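Local coordinates for ammonium transporter (Kuenenia stuttgartiensis, PDB 6EU6), which senses ammonium at the membrane, using an ammonium transporter fold, and probably passes the signal on through a linked histidine kinase, at residues 29-34 / 107-112; 98-103 / 142-147; 129-134 / 171-176; 332-337 / 362-367. All coordinates share one frame; numbering follows the deposited sequence.

Contact 1: 29-34 / 107-112; sequences SYETGF and AATILT
Segments 29-34 and 107-112 come nearest at Glu31 and Thr112, CA atoms 8.2 Å apart. Segment 29-34 is helical; 107-112 is kinked: the usual helical bonds four residues back are lost at Leu111 and Thr112, and Thr112 N bonds Thr109 O at 3.1 Å. Glu31 alone spans the gap: its chain is extended beyond CG (chi2 175°) and crosses the Thr112 side chain at about a right angle. Thr112 OG1 donates to Glu31 OE1 in a bond modelled very short, 2.5 Å, and Asn47 also bonds OE1. Glu31 OE2 accepts from a water at 2.8 Å that donates as well to Ile110 O at 2.8 Å. Glu31 OE2 and Thr109 O, two acceptors 3.5 Å apart, both bond an ammonium ion, as does Thr112 OG1; Thr109 OG1 has its main partner in Asp50. An alanine in place of Glu31 would probably leave Thr112 OG1, the water and the ion without their carboxylate. The buried carboxylate, close to a cation, is likely to be ionised, consistent with an ammonium site, although the ion may come from the crystallisation liquor.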
loop_
_atom_site.group_PDB
_atom_site.type_symbol
_atom_site.label_atom_id
_atom_site.label_comp_id
_atom_site.label_asym_id
_atom_site.label_seq_id
_atom_site.Cartn_x
_atom_site.Cartn_y
_atom_site.Cartn_z
ATOM N N SER A 29 -1.608 11.631 -3.584
ATOM C CA SER A 29 -2.837 11.819 -2.774
ATOM C C SER A 29 -2.776 13.068 -1.959
ATOM O O SER A 29 -3.788 13.732 -1.816
ATOM C CB SER A 29 -3.096 10.684 -1.808
ATOM O OG SER A 29 -2.900 9.545 -2.526
ATOM N N TYR A 30 -1.645 13.268 -1.271
ATOM C CA TYR A 30 -1.447 14.435 -0.408
ATOM C C TYR A 30 -1.688 15.738 -1.210
ATOM O O TYR A 30 -2.484 16.617 -0.801
ATOM C CB TYR A 30 -0.030 14.391 0.136
ATOM C CG TYR A 30 0.211 15.317 1.273
ATOM C CD1 TYR A 30 -0.141 14.939 2.544
ATOM C CD2 TYR A 30 0.776 16.610 1.067
ATOM C CE1 TYR A 30 0.133 15.726 3.632
ATOM C CE2 TYR A 30 1.047 17.453 2.162
ATOM C CZ TYR A 30 0.706 17.006 3.429
ATOM O OH TYR A 30 0.884 17.766 4.527
ATOM N N GLU A 31 -0.978 15.864 -2.342
ATOM C CA GLU A 31 -1.108 17.047 -3.110
ATOM C C GLU A 31 -2.534 17.226 -3.678
ATOM O O GLU A 31 -3.008 18.359 -3.706
ATOM C CB GLU A 31 -0.073 17.156 -4.242
ATOM C CG GLU A 31 1.370 17.029 -3.748
ATOM C CD GLU A 31 2.441 17.006 -4.886
ATOM O OE1 GLU A 31 2.034 17.431 -6.066
ATOM O OE2 GLU A 31 3.652 16.614 -4.547
ATOM N N THR A 32 -3.166 16.142 -4.161
ATOM C CA THR A 32 -4.506 16.208 -4.676
ATOM C C THR A 32 -5.440 16.647 -3.514
ATOM O O THR A 32 -6.236 17.559 -3.651
ATOM C CB THR A 32 -4.923 14.895 -5.228
ATOM O OG1 THR A 32 -4.061 14.486 -6.269
ATOM C CG2 THR A 32 -6.392 14.951 -5.787
ATOM N N GLY A 33 -5.285 16.049 -2.334
ATOM C CA GLY A 33 -6.067 16.453 -1.188
ATOM C C GLY A 33 -5.988 17.924 -0.832
ATOM O O GLY A 33 -6.992 18.574 -0.481
ATOM N N PHE A 34 -4.771 18.451 -0.865
ATOM C CA PHE A 34 -4.499 19.867 -0.566
ATOM C C PHE A 34 -4.969 20.818 -1.710
ATOM O O PHE A 34 -4.994 21.980 -1.544
ATOM C CB PHE A 34 -3.001 20.101 -0.307
ATOM C CG PHE A 34 -2.620 20.097 1.128
ATOM C CD1 PHE A 34 -2.411 18.893 1.802
ATOM C CD2 PHE A 34 -2.428 21.280 1.816
ATOM C CE1 PHE A 34 -2.044 18.873 3.129
ATOM C CE2 PHE A 34 -2.063 21.263 3.160
ATOM C CZ PHE A 34 -1.868 20.050 3.817
ATOM N N ALA A 107 12.975 13.381 -4.436
ATOM C CA ALA A 107 13.537 14.748 -4.496
ATOM C C ALA A 107 12.832 15.557 -5.558
ATOM O O ALA A 107 12.449 16.679 -5.349
ATOM C CB ALA A 107 15.029 14.665 -4.782
ATOM N N ALA A 108 12.543 14.924 -6.673
ATOM C CA ALA A 108 12.018 15.700 -7.774
ATOM C C ALA A 108 10.544 16.013 -7.660
ATOM O O ALA A 108 10.065 17.026 -8.187
ATOM C CB ALA A 108 12.273 14.893 -9.046
ATOM N N THR A 109 9.781 15.126 -7.006
ATOM C CA THR A 109 8.351 15.269 -6.994
ATOM C C THR A 109 7.887 16.335 -6.003
ATOM O O THR A 109 6.741 16.833 -6.112
ATOM C CB THR A 109 7.631 13.931 -6.761
ATOM O OG1 THR A 109 6.280 14.099 -7.133
ATOM C CG2 THR A 109 7.641 13.508 -5.327
ATOM N N ILE A 110 8.748 16.685 -5.047
ATOM C CA ILE A 110 8.484 17.788 -4.136
ATOM C C ILE A 110 8.011 19.053 -4.906
ATOM O O ILE A 110 7.071 19.767 -4.503
ATOM C CB ILE A 110 9.753 18.120 -3.306
ATOM C CG1 ILE A 110 9.997 16.947 -2.351
ATOM C CG2 ILE A 110 9.580 19.407 -2.494
ATOM C CD1 ILE A 110 11.395 16.798 -1.746
ATOM N N LEU A 111 8.674 19.330 -6.031
ATOM C CA LEU A 111 8.343 20.465 -6.870
ATOM C C LEU A 111 6.865 20.614 -7.104
ATOM O O LEU A 111 6.349 21.706 -7.064
ATOM C CB LEU A 111 9.019 20.243 -8.252
ATOM C CG LEU A 111 8.745 21.298 -9.328
ATOM C CD1 LEU A 111 9.210 22.702 -8.892
ATOM C CD2 LEU A 111 9.440 20.921 -10.593
ATOM N N THR A 112 6.201 19.547 -7.556
ATOM C CA THR A 112 4.849 19.718 -8.100
ATOM C C THR A 112 3.878 20.371 -7.135
ATOM O O THR A 112 3.035 21.191 -7.529
ATOM C CB THR A 112 4.212 18.441 -8.629
ATOM O OG1 THR A 112 4.016 17.540 -7.539
ATOM C CG2 THR A 112 5.087 17.820 -9.678
HETATM O O HOH W 1 5.089 18.445 -3.024
#

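Contact 2: 98-103 / 142-147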
loop_
_atom_site.group_PDB
_atom_site.type_symbol
_atom_site.label_atom_id
_atom_site.label_comp_id
_atom_site.label_asym_id
_atom_site.label_seq_id
_atom_site.Cartn_x
_atom_site.Cartn_y
_atom_site.Cartn_z
ATOM N N PHE A 98 18.272 0.910 -7.852
ATOM C CA PHE A 98 16.868 1.209 -7.883
ATOM C C PHE A 98 16.459 2.010 -6.653
ATOM O O PHE A 98 15.626 2.920 -6.756
ATOM C CB PHE A 98 16.031 -0.072 -7.998
ATOM C CG PHE A 98 14.553 0.201 -8.126
ATOM C CD1 PHE A 98 14.056 1.050 -9.124
ATOM C CD2 PHE A 98 13.669 -0.281 -7.190
ATOM C CE1 PHE A 98 12.713 1.387 -9.198
ATOM C CE2 PHE A 98 12.311 0.038 -7.269
ATOM C CZ PHE A 98 11.833 0.858 -8.277
ATOM N N PHE A 99 17.008 1.621 -5.510
ATOM C CA PHE A 99 16.864 2.377 -4.267
ATOM C C PHE A 99 17.220 3.851 -4.426
ATOM O O PHE A 99 16.428 4.742 -4.102
ATOM C CB PHE A 99 17.651 1.702 -3.168
ATOM C CG PHE A 99 17.390 2.267 -1.772
ATOM C CD1 PHE A 99 16.262 1.930 -1.064
ATOM C CD2 PHE A 99 18.277 3.129 -1.188
ATOM C CE1 PHE A 99 16.037 2.446 0.254
ATOM C CE2 PHE A 99 18.074 3.622 0.108
ATOM C CZ PHE A 99 16.921 3.303 0.824
ATOM N N GLN A 100 18.336 4.116 -5.073
ATOM C CA GLN A 100 18.730 5.485 -5.242
ATOM C C GLN A 100 17.853 6.134 -6.318
ATOM O O GLN A 100 17.632 7.307 -6.246
ATOM C CB GLN A 100 20.219 5.586 -5.618
ATOM C CG GLN A 100 21.193 5.071 -4.552
ATOM C CD GLN A 100 21.111 5.904 -3.265
ATOM O OE1 GLN A 100 20.777 7.058 -3.299
ATOM N NE2 GLN A 100 21.364 5.277 -2.128
ATOM N N MET A 101 17.338 5.384 -7.318
ATOM C CA MET A 101 16.431 5.979 -8.277
ATOM C C MET A 101 15.161 6.504 -7.606
ATOM O O MET A 101 14.690 7.594 -7.914
ATOM C CB MET A 101 16.059 4.965 -9.395
ATOM C CG MET A 101 15.119 5.512 -10.446
ATOM S SD MET A 101 14.765 4.244 -11.711
ATOM C CE MET A 101 16.335 4.380 -12.543
ATOM N N VAL A 102 14.575 5.694 -6.719
ATOM C CA VAL A 102 13.355 6.158 -6.093
ATOM C C VAL A 102 13.643 7.334 -5.110
ATOM O O VAL A 102 12.782 8.172 -4.880
ATOM C CB VAL A 102 12.525 5.013 -5.465
ATOM C CG1 VAL A 102 12.093 4.035 -6.564
ATOM C CG2 VAL A 102 13.258 4.265 -4.383
ATOM N N PHE A 103 14.825 7.365 -4.483
ATOM C CA PHE A 103 15.262 8.613 -3.797
ATOM C C PHE A 103 15.226 9.845 -4.712
ATOM O O PHE A 103 14.696 10.892 -4.363
ATOM C CB PHE A 103 16.653 8.396 -3.150
ATOM C CG PHE A 103 16.603 7.800 -1.778
ATOM C CD1 PHE A 103 15.680 6.825 -1.462
ATOM C CD2 PHE A 103 17.523 8.163 -0.830
ATOM C CE1 PHE A 103 15.627 6.275 -0.201
ATOM C CE2 PHE A 103 17.432 7.661 0.457
ATOM C CZ PHE A 103 16.509 6.695 0.762
ATOM N N TRP A 142 28.520 15.166 -3.708
ATOM C CA TRP A 142 29.272 15.883 -2.669
ATOM C C TRP A 142 29.091 15.237 -1.325
ATOM O O TRP A 142 30.054 15.157 -0.539
ATOM C CB TRP A 142 28.892 17.346 -2.622
ATOM C CG TRP A 142 29.115 18.074 -3.884
ATOM C CD1 TRP A 142 29.814 17.623 -4.991
ATOM C CD2 TRP A 142 28.622 19.363 -4.225
ATOM N NE1 TRP A 142 29.749 18.571 -6.001
ATOM C CE2 TRP A 142 29.039 19.644 -5.530
ATOM C CE3 TRP A 142 27.850 20.304 -3.560
ATOM C CZ2 TRP A 142 28.695 20.816 -6.174
ATOM C CZ3 TRP A 142 27.548 21.447 -4.192
ATOM C CH2 TRP A 142 27.948 21.690 -5.476
ATOM N N ALA A 143 27.839 14.809 -1.061
ATOM C CA ALA A 143 27.407 14.314 0.284
ATOM C C ALA A 143 27.565 12.842 0.437
ATOM O O ALA A 143 27.973 12.326 1.485
ATOM C CB ALA A 143 25.949 14.733 0.538
ATOM N N TRP A 144 27.358 12.125 -0.669
ATOM C CA TRP A 144 27.281 10.684 -0.621
ATOM C C TRP A 144 28.150 9.976 -1.677
ATOM O O TRP A 144 27.975 8.802 -1.883
ATOM C CB TRP A 144 25.806 10.270 -0.912
ATOM C CG TRP A 144 24.799 10.530 0.193
ATOM C CD1 TRP A 144 25.037 10.934 1.474
ATOM C CD2 TRP A 144 23.390 10.381 0.078
ATOM N NE1 TRP A 144 23.835 11.065 2.183
ATOM C CE2 TRP A 144 22.820 10.696 1.343
ATOM C CE3 TRP A 144 22.553 9.983 -0.964
ATOM C CZ2 TRP A 144 21.473 10.627 1.582
ATOM C CZ3 TRP A 144 21.197 9.890 -0.735
ATOM C CH2 TRP A 144 20.656 10.253 0.541
ATOM N N GLY A 145 29.022 10.677 -2.400
ATOM C CA GLY A 145 29.764 10.068 -3.458
ATOM C C GLY A 145 30.795 9.029 -3.014
ATOM O O GLY A 145 31.388 8.318 -3.828
ATOM N N ASN A 146 30.936 8.846 -1.718
ATOM C CA ASN A 146 31.747 7.728 -1.232
ATOM C C ASN A 146 31.040 6.389 -1.240
ATOM O O ASN A 146 31.634 5.409 -0.874
ATOM C CB ASN A 146 32.201 7.992 0.207
ATOM C CG ASN A 146 31.033 8.065 1.202
ATOM O OD1 ASN A 146 30.043 8.713 1.005
ATOM N ND2 ASN A 146 31.207 7.461 2.268
ATOM N N LEU A 147 29.748 6.340 -1.539
ATOM C CA LEU A 147 28.941 5.186 -1.034
ATOM C C LEU A 147 29.025 3.956 -1.940
ATOM O O LEU A 147 28.876 2.851 -1.491
ATOM C CB LEU A 147 27.462 5.595 -0.935
ATOM C CG LEU A 147 26.414 4.849 -0.120
ATOM C CD1 LEU A 147 26.740 4.904 1.357
ATOM C CD2 LEU A 147 25.074 5.559 -0.399
#
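Trp144 meets Gln100 and Phe103 where long side chains bridge helices 93-114 and 121-144, consecutive in the ammonium transporter (Amt) fold, the CA atoms of Gln100 and Trp144 being 11.0 Å apart. Its indole hangs from a CG anti to the carbonyl carbon (chi1 -73°), and the outer rim of the six-membered ring does the touching. Trp144 CH2 lies 4.0 Å from Phe103 CD2, each atom near the plane of the other ring, so the two aromatics meet rim against rim and neither lays a face on the other. Phe103 is held in turn by stacking on Phe223. Next to it the Gln100 amide stands steeply to the indole, the planes 79° apart, with Gln100 OE1 3.8 Å from Trp144 CZ3; a bend at chi2 (-64°) folds the glutamine chain to bring the amide there. The indole N-H points elsewhere, to the carbonyl of Asp163. An alanine at Trp144 would probably open a gap beside Phe103 and Gln100 and leave Asp163 O without its donor. From Trp144 to Leu147 the chain makes a type I beta turn, closed by Leu147 N on Trp144 O at 3.1 Å. A bound MES molecule, probably from the crystallisation liquor, lies near Leu147 and receives a weak hydrogen bond from Gln100 NE2; the same NE2 sits 4.1 Å from Leu147 CD2.

Contact 3: 129-134 / 171-176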
loop_
_atom_site.group_PDB
_atom_site.type_symbol
_atom_site.label_atom_id
_atom_site.label_comp_id
_atom_site.label_asym_id
_atom_site.label_seq_id
_atom_site.Cartn_x
_atom_site.Cartn_y
_atom_site.Cartn_z
ATOM N N ALA A 129 13.236 17.298 -15.017
ATOM C CA ALA A 129 14.406 16.808 -15.719
ATOM C C ALA A 129 15.660 17.483 -15.201
ATOM O O ALA A 129 16.715 16.830 -15.011
ATOM C CB ALA A 129 14.232 17.109 -17.215
ATOM N N PHE A 130 15.545 18.792 -14.936
ATOM C CA PHE A 130 16.714 19.563 -14.493
ATOM C C PHE A 130 17.200 19.168 -13.093
ATOM O O PHE A 130 18.402 18.965 -12.860
ATOM C CB PHE A 130 16.470 21.044 -14.646
ATOM C CG PHE A 130 17.689 21.905 -14.346
ATOM C CD1 PHE A 130 18.729 22.058 -15.289
ATOM C CD2 PHE A 130 17.793 22.630 -13.143
ATOM C CE1 PHE A 130 19.834 22.858 -14.992
ATOM C CE2 PHE A 130 18.919 23.413 -12.883
ATOM C CZ PHE A 130 19.921 23.524 -13.810
ATOM N N ILE A 131 16.276 19.001 -12.148
ATOM C CA ILE A 131 16.676 18.623 -10.819
ATOM C C ILE A 131 17.308 17.251 -10.799
ATOM O O ILE A 131 18.317 17.052 -10.100
ATOM C CB ILE A 131 15.575 18.846 -9.761
ATOM C CG1 ILE A 131 16.205 18.714 -8.337
ATOM C CG2 ILE A 131 14.445 17.844 -9.930
ATOM C CD1 ILE A 131 15.247 18.902 -7.200
ATOM N N VAL A 132 16.789 16.316 -11.615
ATOM C CA VAL A 132 17.260 14.978 -11.586
ATOM C C VAL A 132 18.622 14.764 -12.323
ATOM O O VAL A 132 19.403 13.863 -11.959
ATOM C CB VAL A 132 16.197 14.002 -12.112
ATOM C CG1 VAL A 132 16.721 12.572 -12.058
ATOM C CG2 VAL A 132 14.924 14.018 -11.199
ATOM N N ALA A 133 18.855 15.575 -13.364
ATOM C CA ALA A 133 20.072 15.520 -14.213
ATOM C C ALA A 133 21.242 16.293 -13.626
ATOM O O ALA A 133 22.345 15.862 -13.814
ATOM C CB ALA A 133 19.764 16.042 -15.641
ATOM N N ILE A 134 20.978 17.359 -12.870
ATOM C CA ILE A 134 21.988 18.349 -12.416
ATOM C C ILE A 134 22.010 18.599 -10.913
ATOM O O ILE A 134 22.931 18.166 -10.207
ATOM C CB ILE A 134 21.833 19.672 -13.211
ATOM C CG1 ILE A 134 22.287 19.370 -14.659
ATOM C CG2 ILE A 134 22.773 20.749 -12.668
ATOM C CD1 ILE A 134 21.562 20.143 -15.645
ATOM N N HIS A 171 15.397 15.998 0.722
ATOM C CA HIS A 171 14.288 16.805 1.073
ATOM C C HIS A 171 14.615 18.289 0.960
ATOM O O HIS A 171 13.907 19.035 0.323
ATOM C CB HIS A 171 13.855 16.347 2.470
ATOM C CG HIS A 171 13.210 14.989 2.417
ATOM N ND1 HIS A 171 12.010 14.760 1.786
ATOM C CD2 HIS A 171 13.605 13.802 2.915
ATOM C CE1 HIS A 171 11.692 13.490 1.896
ATOM N NE2 HIS A 171 12.664 12.878 2.537
ATOM N N SER A 172 15.675 18.756 1.608
ATOM C CA SER A 172 16.020 20.209 1.449
ATOM C C SER A 172 16.351 20.559 0.024
ATOM O O SER A 172 15.874 21.587 -0.525
ATOM C CB SER A 172 17.107 20.658 2.413
ATOM O OG SER A 172 16.606 20.555 3.730
ATOM N N ILE A 173 17.108 19.703 -0.633
ATOM C CA ILE A 173 17.422 19.966 -2.034
ATOM C C ILE A 173 16.177 20.125 -2.885
ATOM O O ILE A 173 16.041 21.080 -3.650
ATOM C CB ILE A 173 18.316 18.830 -2.578
ATOM C CG1 ILE A 173 19.736 18.985 -1.984
ATOM C CG2 ILE A 173 18.362 18.839 -4.114
ATOM C CD1 ILE A 173 20.604 20.094 -2.625
ATOM N N GLY A 174 15.259 19.160 -2.799
ATOM C CA GLY A 174 14.004 19.284 -3.503
ATOM C C GLY A 174 13.161 20.467 -3.055
ATOM O O GLY A 174 12.532 21.116 -3.892
ATOM N N GLY A 175 13.176 20.774 -1.745
ATOM C CA GLY A 175 12.348 21.831 -1.192
ATOM C C GLY A 175 12.842 23.239 -1.649
ATOM O O GLY A 175 12.024 24.094 -1.942
ATOM N N TRP A 176 14.160 23.458 -1.704
ATOM C CA TRP A 176 14.724 24.747 -2.164
ATOM C C TRP A 176 14.532 24.956 -3.673
ATOM O O TRP A 176 14.261 26.077 -4.142
ATOM C CB TRP A 176 16.222 24.876 -1.770
ATOM C CG TRP A 176 16.487 24.777 -0.304
ATOM C CD1 TRP A 176 17.527 24.118 0.285
ATOM C CD2 TRP A 176 15.694 25.291 0.775
ATOM N NE1 TRP A 176 17.429 24.194 1.631
ATOM C CE2 TRP A 176 16.354 24.937 1.973
ATOM C CE3 TRP A 176 14.551 26.089 0.858
ATOM C CZ2 TRP A 176 15.866 25.267 3.212
ATOM C CZ3 TRP A 176 14.086 26.439 2.104
ATOM C CH2 TRP A 176 14.731 26.013 3.254
#
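Ile131 carries this contact by itself, projecting from helix 121-144 onto the backbone of helix 167-185 beside Ile173 and Gly174. Just before it, Phe130 turns to another partner and stacks on Phe378. The isoleucine chain is stretched out, CG1 anti to the backbone N (chi1 -167°) and chi2 at -180°, so that only its far methyl arrives: Ile131 CD1 rests 3.9 Å from Gly174 CA. The methyl lies against the Gly174 main chain where the CA atoms of Ile131 and Gly174 are 7.8 Å apart. The same methyl reaches the flank of Ile173, with Ile131 CD1 4.4 Å from Ile173 CG2. The touch is small; Ile131 CD1 also lies 4.2 Å from the backbone O of Ile173. Val132 follows on the helix and faces Ala108 and the side chains of helix 40-67. From Ile131 to Ile134 the helix widens into a pi-type turn, and the CB of Ile134 stands 4.2 Å above the ring plane of Phe130, offset toward its rim. Segment 171-176 also holds His171, whose ND1 is hydrogen-bonded to His326 ND1, the paired histidines familiar from the pores of Amt proteins; His171 points to a different side of the helix, its CB 10.1 Å from Ile131 CD1. Helix 93-114 flanks the pair through Ala108 and Ile110, while helix 322-340 covers Ser172 and Trp176.

Contact 4: 332-337 / 362-367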
loop_
_atom_site.group_PDB
_atom_site.type_symbol
_atom_site.label_atom_id
_atom_site.label_comp_id
_atom_site.label_asym_id
_atom_site.label_seq_id
_atom_site.Cartn_x
_atom_site.Cartn_y
_atom_site.Cartn_z
ATOM N N ILE A 332 16.359 21.382 9.849
ATOM C CA ILE A 332 16.277 21.076 11.233
ATOM C C ILE A 332 16.820 19.681 11.549
ATOM O O ILE A 332 17.619 19.491 12.498
ATOM C CB ILE A 332 14.815 21.184 11.762
ATOM C CG1 ILE A 332 14.275 22.578 11.588
ATOM C CG2 ILE A 332 14.746 20.661 13.186
ATOM C CD1 ILE A 332 12.765 22.690 11.621
ATOM N N GLY A 333 16.400 18.668 10.793
ATOM C CA GLY A 333 16.932 17.344 11.039
ATOM C C GLY A 333 18.448 17.272 10.833
ATOM O O GLY A 333 19.190 16.583 11.543
ATOM N N THR A 334 18.926 17.939 9.777
ATOM C CA THR A 334 20.322 17.865 9.437
ATOM C C THR A 334 21.153 18.505 10.590
ATOM O O THR A 334 22.225 17.947 11.008
ATOM C CB THR A 334 20.522 18.533 8.091
ATOM O OG1 THR A 334 19.793 17.767 7.064
ATOM C CG2 THR A 334 22.059 18.652 7.744
ATOM N N LEU A 335 20.698 19.666 11.102
ATOM C CA LEU A 335 21.375 20.295 12.274
ATOM C C LEU A 335 21.313 19.423 13.528
ATOM O O LEU A 335 22.292 19.317 14.273
ATOM C CB LEU A 335 20.830 21.672 12.563
ATOM C CG LEU A 335 21.027 22.673 11.449
ATOM C CD1 LEU A 335 20.295 23.928 11.861
ATOM C CD2 LEU A 335 22.507 22.944 11.189
ATOM N N CYS A 336 20.205 18.736 13.723
ATOM C CA CYS A 336 19.991 17.847 14.909
ATOM C C CYS A 336 20.900 16.650 14.940
ATOM O O CYS A 336 21.169 16.124 16.014
ATOM C CB CYS A 336 18.524 17.380 14.960
ATOM S SG CYS A 336 17.351 18.592 15.608
ATOM N N VAL A 337 21.420 16.216 13.792
ATOM C CA VAL A 337 22.407 15.208 13.797
ATOM C C VAL A 337 23.526 15.539 14.861
ATOM O O VAL A 337 23.933 14.691 15.684
ATOM C CB VAL A 337 23.096 15.134 12.420
ATOM C CG1 VAL A 337 24.473 14.433 12.542
ATOM C CG2 VAL A 337 22.210 14.439 11.390
ATOM N N LEU A 362 27.254 23.975 7.323
ATOM C CA LEU A 362 27.896 24.258 6.060
ATOM C C LEU A 362 27.187 23.471 4.959
ATOM O O LEU A 362 26.968 23.968 3.875
ATOM C CB LEU A 362 29.386 23.908 6.091
ATOM C CG LEU A 362 30.048 23.762 4.718
ATOM C CD1 LEU A 362 30.013 25.130 4.043
ATOM C CD2 LEU A 362 31.478 23.254 4.863
ATOM N N GLY A 363 26.868 22.222 5.235
ATOM C CA GLY A 363 26.086 21.409 4.265
ATOM C C GLY A 363 24.738 22.019 3.946
ATOM O O GLY A 363 24.302 22.065 2.769
ATOM N N VAL A 364 24.079 22.507 4.973
ATOM C CA VAL A 364 22.788 23.164 4.827
ATOM C C VAL A 364 22.866 24.380 3.906
ATOM O O VAL A 364 21.995 24.590 3.056
ATOM C CB VAL A 364 22.250 23.585 6.201
ATOM C CG1 VAL A 364 21.186 24.643 6.111
ATOM C CG2 VAL A 364 21.713 22.357 6.929
ATOM N N ILE A 365 23.867 25.218 4.130
ATOM C CA ILE A 365 24.059 26.442 3.334
ATOM C C ILE A 365 24.465 26.172 1.925
ATOM O O ILE A 365 24.047 26.873 0.996
ATOM C CB ILE A 365 25.097 27.369 4.051
ATOM C CG1 ILE A 365 24.402 27.999 5.233
ATOM C CG2 ILE A 365 25.630 28.415 3.109
ATOM C CD1 ILE A 365 25.326 28.342 6.369
ATOM N N VAL A 366 25.324 25.198 1.726
ATOM C CA VAL A 366 25.705 24.790 0.383
ATOM C C VAL A 366 24.491 24.223 -0.382
ATOM O O VAL A 366 24.290 24.572 -1.514
ATOM C CB VAL A 366 26.835 23.774 0.414
ATOM C CG1 VAL A 366 27.062 23.174 -0.976
ATOM C CG2 VAL A 366 28.119 24.442 0.947
ATOM N N ALA A 367 23.681 23.393 0.271
ATOM C CA ALA A 367 22.454 22.814 -0.359
ATOM C C ALA A 367 21.480 23.900 -0.797
ATOM O O ALA A 367 20.983 23.940 -1.969
ATOM C CB ALA A 367 21.776 21.792 0.578
#
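Val364 lays one methyl on the side of Thr334: Val364 CG2 is 3.8 Å from Thr334 CG2. The two short side chains slide past each other in opposite directions, with CG2 of Val364 also 4.2 Å from Thr334 CB, so the valine methyl lies alongside both the methyl and the CB of Thr334. The first torsion of Thr334 (chi1 -64°) sorts its two branches: CG2, anti to the backbone N, turns to the neighbouring helix, whereas OG1 is left for hydrogen bonds to Thr168 OG1 and to Gly330 O, one turn earlier. The CA atoms of Thr334 and Val364, 7.4 Å apart, are the nearest such pair between 332-337 and 362-367. In the Amt fold this is a seam between helices 322-340 and 353-385, the first of which bears His326 of the paired histidines. Leu335 adds the outer edge of the seam: its CB leaves at an angle to the partner, but the end of the side chain comes round so that Leu335 CD2 lies 4.4 Å from Val364 CG2. That leucine packs further on Leu357 and Ala361 of helix 353-385. A polar link ties the same two helices, from Gln360 NE2 to the backbone O of Thr334. Ala367, a turn beyond Val364, faces Thr168 and Ile173 of helix 167-185.

From the N terminus, contact 1 opens at 29-34 and closes at 107-112, but contact 2 has opened at 98-103 by then, so the two cross on helix 93-114. Contact 3 opens at 129-134, before contact 2 closes at 142-147, and these cross on helix 121-144; contact 3 closes at 171-176. Contact 4 follows in series as a separate closure, 332-337 with 362-367. None nests within another. In space, contacts 1 and 3 join directly through Ala108 and Ile110, contact 3 meets contact 4 at Ile173 and Ala367, and Trp142 of contact 2 packs on Val366 of contact 4. Contacts 1 to 3 knit early helices, contact 4 the late pair; the last two touches link both groups.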